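Local coordinates for protein tyrosine recombinase XerH (Helicobacter pylori, PDB 5JJV) that cuts and rejoins recombining DNA molecules as a site-specific tyrosine recombinase and takes part in chromosome segregation, at residues N15-I20 with K82-F87; P5-K10 with S101-D106; C232-I237 with A246-A251. All blocks are in the same frame, centred on the assembly; numbering follows the deposited sequence.

Contact 1: residues N15-I20 with K82-F87; sequences NLLLWI and KFHEYF
Leu16 and Leu17 meet Phe83, His84 and Phe87 in a buried, nearly antiparallel helix-helix packing contact within the helical, SAM-like N-terminal domain of this phage-integrase family member. It joins helix 12-30 to helix 74-93, whose Lys82 packs on a phosphate of the bound DNA. The axes of the two short segments come within 10.3 Å at 171°, and the backbones are nearest at Leu17 and His84. No hydrogen bond links the segments; the contact is a worked example of helices held together by branched aliphatic side chains set among rings.

Leu16 points toward the opposing helix and sets mainly its CD2 methyl among three residues. This CD2 lies 3.6 Å from Phe87 CB and 3.7 Å from Phe83 CE2, approaching both rings obliquely, and it reaches the edge of the His84 imidazole near the ring plane. Beyond, Phe83 makes an edge-to-face pair with Phe113, which carries the packing on towards helix 107-117. Ile20, one turn after Leu16, adds its CD1 at 3.8 Å from His84 CB.

His84 has its CG anti to the backbone N (chi1 172°), which swings the imidazole across to Leu17. Its NE2 also makes a weak hydrogen bond to the carbonyl oxygen of Thr13. Over one face of this ring sits Leu17 CD2, a CH-pi contact 3.7 Å from the centroid and only 6° off the ring normal.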
loop_
_atom_site.group_PDB
_atom_site.type_symbol
_atom_site.label_atom_id
_atom_site.label_comp_id
_atom_site.label_asym_id
_atom_site.label_seq_id
_atom_site.Cartn_x
_atom_site.Cartn_y
_atom_site.Cartn_z
ATOM N N ASN B 15 -40.026 9.117 4.927
ATOM C CA ASN B 15 -39.142 8.863 3.798
ATOM C C ASN B 15 -37.683 8.769 4.240
ATOM O O ASN B 15 -36.926 7.936 3.739
ATOM C CB ASN B 15 -39.304 9.954 2.740
ATOM C CG ASN B 15 -39.080 9.438 1.332
ATOM O OD1 ASN B 15 -39.905 9.651 0.444
ATOM N ND2 ASN B 15 -37.963 8.749 1.121
ATOM N N LEU B 16 -37.292 9.631 5.175
ATOM C CA LEU B 16 -35.956 9.567 5.753
ATOM C C LEU B 16 -35.788 8.260 6.512
ATOM O O LEU B 16 -34.740 7.620 6.448
ATOM C CB LEU B 16 -35.701 10.755 6.681
ATOM C CG LEU B 16 -34.429 10.667 7.529
ATOM C CD1 LEU B 16 -33.190 10.624 6.647
ATOM C CD2 LEU B 16 -34.350 11.819 8.517
ATOM N N LEU B 17 -36.840 7.872 7.227
ATOM C CA LEU B 17 -36.864 6.612 7.957
ATOM C C LEU B 17 -36.711 5.445 6.989
ATOM O O LEU B 17 -36.074 4.439 7.303
ATOM C CB LEU B 17 -38.167 6.487 8.756
ATOM C CG LEU B 17 -38.279 5.430 9.861
ATOM C CD1 LEU B 17 -38.673 4.063 9.310
ATOM C CD2 LEU B 17 -36.978 5.343 10.646
ATOM N N LEU B 18 -37.297 5.599 5.807
ATOM C CA LEU B 18 -37.257 4.570 4.776
ATOM C C LEU B 18 -35.836 4.324 4.275
ATOM O O LEU B 18 -35.394 3.180 4.170
ATOM C CB LEU B 18 -38.169 4.964 3.612
ATOM C CG LEU B 18 -38.256 4.018 2.416
ATOM C CD1 LEU B 18 -38.690 2.630 2.855
ATOM C CD2 LEU B 18 -39.221 4.584 1.387
ATOM N N TRP B 19 -35.123 5.405 3.969
ATOM C CA TRP B 19 -33.755 5.307 3.474
ATOM C C TRP B 19 -32.805 4.747 4.524
ATOM O O TRP B 19 -31.883 3.998 4.197
ATOM C CB TRP B 19 -33.255 6.673 3.000
ATOM C CG TRP B 19 -33.735 7.046 1.634
ATOM C CD1 TRP B 19 -34.617 8.037 1.316
ATOM C CD2 TRP B 19 -33.363 6.426 0.399
ATOM N NE1 TRP B 19 -34.812 8.076 -0.044
ATOM C CE2 TRP B 19 -34.054 7.097 -0.630
ATOM C CE3 TRP B 19 -32.511 5.369 0.061
ATOM C CZ2 TRP B 19 -33.921 6.745 -1.972
ATOM C CZ3 TRP B 19 -32.379 5.023 -1.271
ATOM C CH2 TRP B 19 -33.081 5.708 -2.271
ATOM N N ILE B 20 -33.027 5.118 5.782
ATOM C CA ILE B 20 -32.209 4.619 6.881
ATOM C C ILE B 20 -32.311 3.100 6.973
ATOM O O ILE B 20 -31.301 2.410 7.107
ATOM C CB ILE B 20 -32.620 5.247 8.229
ATOM C CG1 ILE B 20 -32.253 6.732 8.258
ATOM C CG2 ILE B 20 -31.949 4.523 9.387
ATOM C CD1 ILE B 20 -32.561 7.410 9.575
ATOM N N LYS B 82 -31.061 8.511 15.925
ATOM C CA LYS B 82 -31.053 9.749 16.692
ATOM C C LYS B 82 -31.193 10.955 15.767
ATOM O O LYS B 82 -31.761 11.979 16.150
ATOM C CB LYS B 82 -29.781 9.866 17.532
ATOM C CG LYS B 82 -29.770 8.961 18.752
ATOM C CD LYS B 82 -28.595 9.270 19.665
ATOM C CE LYS B 82 -28.634 8.409 20.917
ATOM N NZ LYS B 82 -29.910 8.580 21.666
ATOM N N PHE B 83 -30.678 10.829 14.547
ATOM C CA PHE B 83 -30.846 11.884 13.555
ATOM C C PHE B 83 -32.278 11.908 13.039
ATOM O O PHE B 83 -32.843 12.977 12.801
ATOM C CB PHE B 83 -29.874 11.709 12.389
ATOM C CG PHE B 83 -30.120 12.666 11.259
ATOM C CD1 PHE B 83 -29.842 14.015 11.406
ATOM C CD2 PHE B 83 -30.639 12.221 10.054
ATOM C CE1 PHE B 83 -30.074 14.902 10.372
ATOM C CE2 PHE B 83 -30.872 13.103 9.014
ATOM C CZ PHE B 83 -30.588 14.446 9.174
ATOM N N HIS B 84 -32.858 10.724 12.863
ATOM C CA HIS B 84 -34.252 10.616 12.453
ATOM C C HIS B 84 -35.154 11.232 13.511
ATOM O O HIS B 84 -36.168 11.846 13.190
ATOM C CB HIS B 84 -34.643 9.158 12.207
ATOM C CG HIS B 84 -36.110 8.963 11.974
ATOM N ND1 HIS B 84 -36.954 8.454 12.936
ATOM C CD2 HIS B 84 -36.883 9.219 10.892
ATOM C CE1 HIS B 84 -38.184 8.399 12.455
ATOM N NE2 HIS B 84 -38.167 8.858 11.217
ATOM N N GLU B 85 -34.775 11.063 14.774
ATOM C CA GLU B 85 -35.497 11.686 15.874
ATOM C C GLU B 85 -35.335 13.199 15.810
ATOM O O GLU B 85 -36.290 13.946 16.020
ATOM C CB GLU B 85 -35.001 11.158 17.222
ATOM C CG GLU B 85 -35.776 11.690 18.418
ATOM C CD GLU B 85 -35.185 11.248 19.742
ATOM O OE1 GLU B 85 -35.856 10.487 20.471
ATOM O OE2 GLU B 85 -34.052 11.667 20.056
ATOM N N TYR B 86 -34.117 13.641 15.510
ATOM C CA TYR B 86 -33.816 15.061 15.376
ATOM C C TYR B 86 -34.610 15.690 14.235
ATOM O O TYR B 86 -35.182 16.769 14.386
ATOM C CB TYR B 86 -32.315 15.267 15.155
ATOM C CG TYR B 86 -31.943 16.650 14.667
ATOM C CD1 TYR B 86 -31.832 17.714 15.552
ATOM C CD2 TYR B 86 -31.695 16.890 13.321
ATOM C CE1 TYR B 86 -31.491 18.978 15.110
ATOM C CE2 TYR B 86 -31.353 18.150 12.870
ATOM C CZ TYR B 86 -31.252 19.189 13.768
ATOM O OH TYR B 86 -30.912 20.445 13.322
ATOM N N PHE B 87 -34.638 15.007 13.096
ATOM C CA PHE B 87 -35.376 15.480 11.930
ATOM C C PHE B 87 -36.878 15.487 12.197
ATOM O O PHE B 87 -37.570 16.452 11.871
ATOM C CB PHE B 87 -35.059 14.610 10.710
ATOM C CG PHE B 87 -35.795 15.019 9.460
ATOM C CD1 PHE B 87 -35.289 16.011 8.637
ATOM C CD2 PHE B 87 -36.985 14.405 9.105
ATOM C CE1 PHE B 87 -35.956 16.388 7.488
ATOM C CE2 PHE B 87 -37.659 14.780 7.957
ATOM C CZ PHE B 87 -37.143 15.772 7.146
#

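Contact 2: residues P5-K10 with S101-D106; sequences PLEELK and SLKNID
Glu7 and Leu6 face Ser101, Leu102 and Lys103 across two irregular backbone segments, with CA atoms 8.0 Å apart at Glu7 and Leu102, so side chains rather than main chains make the junction. One loop leads into helix 12-30; the other runs between helices 74-93 and 107-117 and ends at Asp106, the N-cap residue of the latter helix, whose OD1 accepts a hydrogen bond from Met109 N.

The apolar half rests on Leu6 and Leu102, which run antiparallel alongside one another. Leu6 CG lies 3.6 Å from Leu102 CD1, and the same methyl group touches Glu7 CG. The Leu102 side chain takes a less common rotamer, with CG between the backbone N and the carbonyl carbon (chi1 43°), and this brings CD1 over to its partners. Leu6 CD2 also packs on the aliphatic part of Lys103, 3.6 Å from its CG.

The polar half is built on the carboxylate of Glu7. Ser101 OG donates a hydrogen bond of 2.6 Å to Glu7 OE2, meeting it nearly along the C-O axis, while the same hydroxyl oxygen weakly accepts Lys103 N. The extended lysine chain runs across the glutamate, and Glu7 OE1 lies beside the methylene Lys103 CE (3.4 Å) and further, 3.9 Å, from Lys103 NZ, a long salt bridge.

The lysine's main ionic partner is Glu149 of the second subunit. Beside this subunit interface, Lys103 probably adds only a weaker electrostatic pull on Glu7, whose firm bond comes from Ser101.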
loop_
_atom_site.group_PDB
_atom_site.type_symbol
_atom_site.label_atom_id
_atom_site.label_comp_id
_atom_site.label_asym_id
_atom_site.label_seq_id
_atom_site.Cartn_x
_atom_site.Cartn_y
_atom_site.Cartn_z
ATOM N N PRO B 5 -36.678 6.223 -6.207
ATOM C CA PRO B 5 -36.620 7.688 -6.238
ATOM C C PRO B 5 -36.380 8.266 -4.846
ATOM O O PRO B 5 -36.715 7.626 -3.848
ATOM C CB PRO B 5 -37.999 8.092 -6.778
ATOM C CG PRO B 5 -38.858 6.878 -6.632
ATOM C CD PRO B 5 -37.942 5.706 -6.756
ATOM N N LEU B 6 -35.794 9.457 -4.788
ATOM C CA LEU B 6 -35.426 10.076 -3.519
ATOM C C LEU B 6 -36.624 10.278 -2.595
ATOM O O LEU B 6 -36.579 9.912 -1.420
ATOM C CB LEU B 6 -34.737 11.418 -3.768
ATOM C CG LEU B 6 -34.344 12.180 -2.504
ATOM C CD1 LEU B 6 -33.364 11.369 -1.674
ATOM C CD2 LEU B 6 -33.764 13.541 -2.847
ATOM N N GLU B 7 -37.692 10.859 -3.132
ATOM C CA GLU B 7 -38.884 11.149 -2.342
ATOM C C GLU B 7 -40.094 10.360 -2.833
ATOM O O GLU B 7 -40.731 10.732 -3.817
ATOM C CB GLU B 7 -39.184 12.649 -2.370
ATOM C CG GLU B 7 -38.084 13.506 -1.761
ATOM C CD GLU B 7 -38.321 14.991 -1.952
ATOM O OE1 GLU B 7 -38.559 15.414 -3.102
ATOM O OE2 GLU B 7 -38.268 15.735 -0.950
ATOM N N GLU B 8 -40.402 9.269 -2.140
ATOM C CA GLU B 8 -41.537 8.425 -2.496
ATOM C C GLU B 8 -42.752 8.721 -1.626
ATOM O O GLU B 8 -43.883 8.396 -1.989
ATOM C CB GLU B 8 -41.164 6.948 -2.374
ATOM C CG GLU B 8 -40.120 6.485 -3.370
ATOM C CD GLU B 8 -39.761 5.022 -3.201
ATOM O OE1 GLU B 8 -39.554 4.589 -2.048
ATOM O OE2 GLU B 8 -39.690 4.304 -4.220
ATOM N N LEU B 9 -42.515 9.340 -0.475
ATOM C CA LEU B 9 -43.580 9.605 0.482
ATOM C C LEU B 9 -43.778 11.101 0.692
ATOM O O LEU B 9 -42.820 11.873 0.651
ATOM C CB LEU B 9 -43.272 8.926 1.817
ATOM C CG LEU B 9 -42.918 7.440 1.739
ATOM C CD1 LEU B 9 -42.406 6.940 3.079
ATOM C CD2 LEU B 9 -44.121 6.627 1.284
ATOM N N LYS B 10 -45.026 11.502 0.915
ATOM C CA LYS B 10 -45.346 12.899 1.190
ATOM C C LYS B 10 -44.736 13.331 2.519
ATOM O O LYS B 10 -44.423 14.503 2.720
ATOM C CB LYS B 10 -46.861 13.114 1.206
ATOM N N SER B 101 -38.590 19.057 3.670
ATOM C CA SER B 101 -38.162 18.143 2.617
ATOM C C SER B 101 -36.726 17.684 2.849
ATOM O O SER B 101 -35.857 18.492 3.175
ATOM C CB SER B 101 -38.285 18.807 1.243
ATOM O OG SER B 101 -37.781 17.965 0.222
ATOM N N LEU B 102 -36.472 16.393 2.669
ATOM C CA LEU B 102 -35.140 15.849 2.916
ATOM C C LEU B 102 -34.143 16.260 1.831
ATOM O O LEU B 102 -32.954 15.952 1.924
ATOM C CB LEU B 102 -35.199 14.323 3.048
ATOM C CG LEU B 102 -36.061 13.506 2.082
ATOM C CD1 LEU B 102 -35.387 13.355 0.732
ATOM C CD2 LEU B 102 -36.374 12.143 2.679
ATOM N N LYS B 103 -34.629 16.954 0.807
ATOM C CA LYS B 103 -33.757 17.535 -0.207
ATOM C C LYS B 103 -32.971 18.704 0.373
ATOM O O LYS B 103 -31.937 19.098 -0.164
ATOM C CB LYS B 103 -34.559 18.005 -1.422
ATOM C CG LYS B 103 -34.914 16.909 -2.410
ATOM C CD LYS B 103 -35.519 17.492 -3.679
ATOM C CE LYS B 103 -35.764 16.416 -4.725
ATOM N NZ LYS B 103 -36.353 16.976 -5.974
ATOM N N ASN B 104 -33.473 19.256 1.472
ATOM C CA ASN B 104 -32.855 20.416 2.095
ATOM C C ASN B 104 -31.922 20.035 3.237
ATOM O O ASN B 104 -31.438 20.900 3.967
ATOM C CB ASN B 104 -33.928 21.375 2.603
ATOM C CG ASN B 104 -34.960 21.707 1.546
ATOM O OD1 ASN B 104 -36.148 21.433 1.716
ATOM N ND2 ASN B 104 -34.511 22.300 0.445
ATOM N N ILE B 105 -31.677 18.739 3.394
ATOM C CA ILE B 105 -30.712 18.264 4.377
ATOM C C ILE B 105 -29.298 18.519 3.869
ATOM O O ILE B 105 -28.891 17.971 2.844
ATOM C CB ILE B 105 -30.886 16.764 4.678
ATOM C CG1 ILE B 105 -32.284 16.486 5.231
ATOM C CG2 ILE B 105 -29.822 16.292 5.657
ATOM C CD1 ILE B 105 -32.534 15.027 5.550
ATOM N N ASP B 106 -28.552 19.356 4.581
ATOM C CA ASP B 106 -27.205 19.712 4.154
ATOM C C ASP B 106 -26.184 19.600 5.283
ATOM O O ASP B 106 -26.456 19.011 6.330
ATOM C CB ASP B 106 -27.192 21.129 3.572
ATOM C CG ASP B 106 -27.948 22.124 4.432
ATOM O OD1 ASP B 106 -27.998 21.938 5.666
ATOM O OD2 ASP B 106 -28.495 23.098 3.871
#

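Contact 3: residues C232-I237 with A246-A251; sequences CYTILI and AVMLKA
Tyr233 and Leu249, like Ile235 and Val247, are hydrogen-bonded pairs of an antiparallel beta hairpin in the catalytic domain, and their side chains share one face of the sheet. Cys232 with Lys250, Thr234 with Met248 and Leu236 with Ala246 are non-hydrogen-bonded pairs on the other.

On the first face, Ile235 and Leu249 lie alongside with their tips the same way, Ile235 CD1 being 4.1 Å from Leu249 CB. Ile237 instead lies across Val247, bringing its CD1 to 3.6 Å from Val247 CG2. The Tyr233 ring leans towards the end of the opposite strand: CE2 approaches Ala251 CB at 3.7 Å, and the carbonyl oxygen of Leu249 lies at the ring edge, in its plane. That oxygen also accepts Tyr233 N from a position tilted 35° off the carbonyl plane.

On the other face Met248 leaves the main chain extended (chi1 177°), which carries SD to 3.8 Å from Cys232 CB; a bend at chi3 then turns CE towards Thr234 OG1. Lys250 folds over Cys232, its CE 3.7 Å from the cysteine SG, and ends in salt bridges to Glu361 and Glu354 of the third subunit.

Four main-chain bonds join the two segments, the straightest being Ile235 N to Val247 O (2.7 Å, 174°), and Ile237 with Arg245 continues the ladder. With the main chains so linked, the hairpin can present two different surfaces: Leu249 packs against helix 198-211 of its own chain, while Cys232, Leu236, Ala246, Met248 and Lys250 meet the third subunit.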
loop_
_atom_site.group_PDB
_atom_site.type_symbol
_atom_site.label_atom_id
_atom_site.label_comp_id
_atom_site.label_asym_id
_atom_site.label_seq_id
_atom_site.Cartn_x
_atom_site.Cartn_y
_atom_site.Cartn_z
ATOM N N CYS B 232 8.485 -24.169 23.854
ATOM C CA CYS B 232 7.763 -23.034 23.290
ATOM C C CYS B 232 6.384 -23.436 22.783
ATOM O O CYS B 232 6.247 -24.411 22.045
ATOM C CB CYS B 232 8.563 -22.403 22.149
ATOM S SG CYS B 232 10.190 -21.778 22.618
ATOM N N TYR B 233 5.365 -22.684 23.184
ATOM C CA TYR B 233 4.028 -22.859 22.634
ATOM C C TYR B 233 3.802 -21.887 21.486
ATOM O O TYR B 233 3.832 -20.674 21.678
ATOM C CB TYR B 233 2.950 -22.652 23.705
ATOM C CG TYR B 233 2.691 -23.857 24.581
ATOM C CD1 TYR B 233 2.007 -24.961 24.090
ATOM C CD2 TYR B 233 3.113 -23.883 25.903
ATOM C CE1 TYR B 233 1.764 -26.064 24.888
ATOM C CE2 TYR B 233 2.874 -24.981 26.709
ATOM C CZ TYR B 233 2.199 -26.068 26.197
ATOM O OH TYR B 233 1.959 -27.164 26.996
ATOM N N THR B 234 3.587 -22.422 20.289
ATOM C CA THR B 234 3.182 -21.603 19.156
ATOM C C THR B 234 1.662 -21.630 19.036
ATOM O O THR B 234 1.071 -22.678 18.783
ATOM C CB THR B 234 3.813 -22.085 17.837
ATOM O OG1 THR B 234 5.241 -21.998 17.927
ATOM C CG2 THR B 234 3.329 -21.230 16.676
ATOM N N ILE B 235 1.036 -20.475 19.231
ATOM C CA ILE B 235 -0.419 -20.391 19.220
ATOM C C ILE B 235 -0.940 -19.700 17.965
ATOM O O ILE B 235 -0.586 -18.555 17.687
ATOM C CB ILE B 235 -0.946 -19.631 20.449
ATOM C CG1 ILE B 235 -0.245 -20.111 21.719
ATOM C CG2 ILE B 235 -2.456 -19.788 20.565
ATOM C CD1 ILE B 235 -0.544 -19.256 22.931
ATOM N N LEU B 236 -1.782 -20.401 17.213
ATOM C CA LEU B 236 -2.437 -19.807 16.054
ATOM C C LEU B 236 -3.684 -19.043 16.482
ATOM O O LEU B 236 -4.544 -19.583 17.178
ATOM C CB LEU B 236 -2.797 -20.876 15.022
ATOM C CG LEU B 236 -1.628 -21.458 14.225
ATOM C CD1 LEU B 236 -2.123 -22.459 13.193
ATOM C CD2 LEU B 236 -0.831 -20.347 13.560
ATOM N N ILE B 237 -3.772 -17.784 16.066
ATOM C CA ILE B 237 -4.879 -16.922 16.463
ATOM C C ILE B 237 -5.689 -16.419 15.275
ATOM O O ILE B 237 -5.153 -15.761 14.383
ATOM C CB ILE B 237 -4.382 -15.696 17.252
ATOM C CG1 ILE B 237 -3.687 -16.124 18.542
ATOM C CG2 ILE B 237 -5.537 -14.758 17.561
ATOM C CD1 ILE B 237 -3.184 -14.957 19.357
ATOM N N ALA B 246 0.441 -15.920 14.269
ATOM C CA ALA B 246 0.980 -16.860 15.241
ATOM C C ALA B 246 1.696 -16.103 16.350
ATOM O O ALA B 246 2.449 -15.166 16.086
ATOM C CB ALA B 246 1.924 -17.846 14.570
ATOM N N VAL B 247 1.446 -16.500 17.593
ATOM C CA VAL B 247 2.139 -15.912 18.732
ATOM C C VAL B 247 2.811 -17.008 19.551
ATOM O O VAL B 247 2.363 -18.156 19.553
ATOM C CB VAL B 247 1.184 -15.100 19.633
ATOM C CG1 VAL B 247 0.513 -13.986 18.836
ATOM C CG2 VAL B 247 0.148 -16.010 20.272
ATOM N N MET B 248 3.891 -16.656 20.237
ATOM C CA MET B 248 4.634 -17.637 21.017
ATOM C C MET B 248 4.533 -17.369 22.512
ATOM O O MET B 248 4.595 -16.225 22.961
ATOM C CB MET B 248 6.102 -17.666 20.589
ATOM C CG MET B 248 6.962 -18.621 21.403
ATOM S SD MET B 248 8.590 -18.878 20.681
ATOM C CE MET B 248 8.143 -19.708 19.158
ATOM N N LEU B 249 4.368 -18.443 23.275
ATOM C CA LEU B 249 4.298 -18.365 24.724
ATOM C C LEU B 249 5.199 -19.428 25.342
ATOM O O LEU B 249 5.010 -20.623 25.109
ATOM C CB LEU B 249 2.852 -18.533 25.195
ATOM C CG LEU B 249 2.590 -18.727 26.688
ATOM C CD1 LEU B 249 3.218 -17.610 27.503
ATOM C CD2 LEU B 249 1.094 -18.800 26.943
ATOM N N LYS B 250 6.189 -18.992 26.116
ATOM C CA LYS B 250 7.100 -19.921 26.776
ATOM C C LYS B 250 6.338 -20.817 27.744
ATOM O O LYS B 250 5.511 -20.347 28.525
ATOM C CB LYS B 250 8.211 -19.166 27.508
ATOM C CG LYS B 250 9.208 -18.490 26.583
ATOM C CD LYS B 250 9.759 -19.475 25.565
ATOM C CE LYS B 250 10.920 -18.882 24.786
ATOM N NZ LYS B 250 12.113 -18.663 25.647
ATOM N N ALA B 251 6.626 -22.112 27.684
ATOM C CA ALA B 251 5.850 -23.111 28.409
ATOM C C ALA B 251 5.951 -22.977 29.927
ATOM O O ALA B 251 4.988 -23.261 30.638
ATOM C CB ALA B 251 6.276 -24.507 27.980
#

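In the fold
Contacts 1 and 2 form one continuous region of the N-terminal domain, their centres 11 Å apart. They are tied directly: Asn15 OD1 lies 2.8 Å from Leu9 N and Trp19 NE1 lies 2.9 Å from Leu6 O, both probable hydrogen bonds that fasten the N-terminal loop to the helix it precedes. Contact 3 belongs to the catalytic domain, across the chain's centre, its own centre about 49 Å from that of contact 1 and 56 Å from that of contact 2. It is the one near the predicted active site, the Ile237 side chain being about 6 Å from that of Arg214. Nearest atoms to the bound DNA are about 4 Å away for contact 1 and about 9 Å for contact 3.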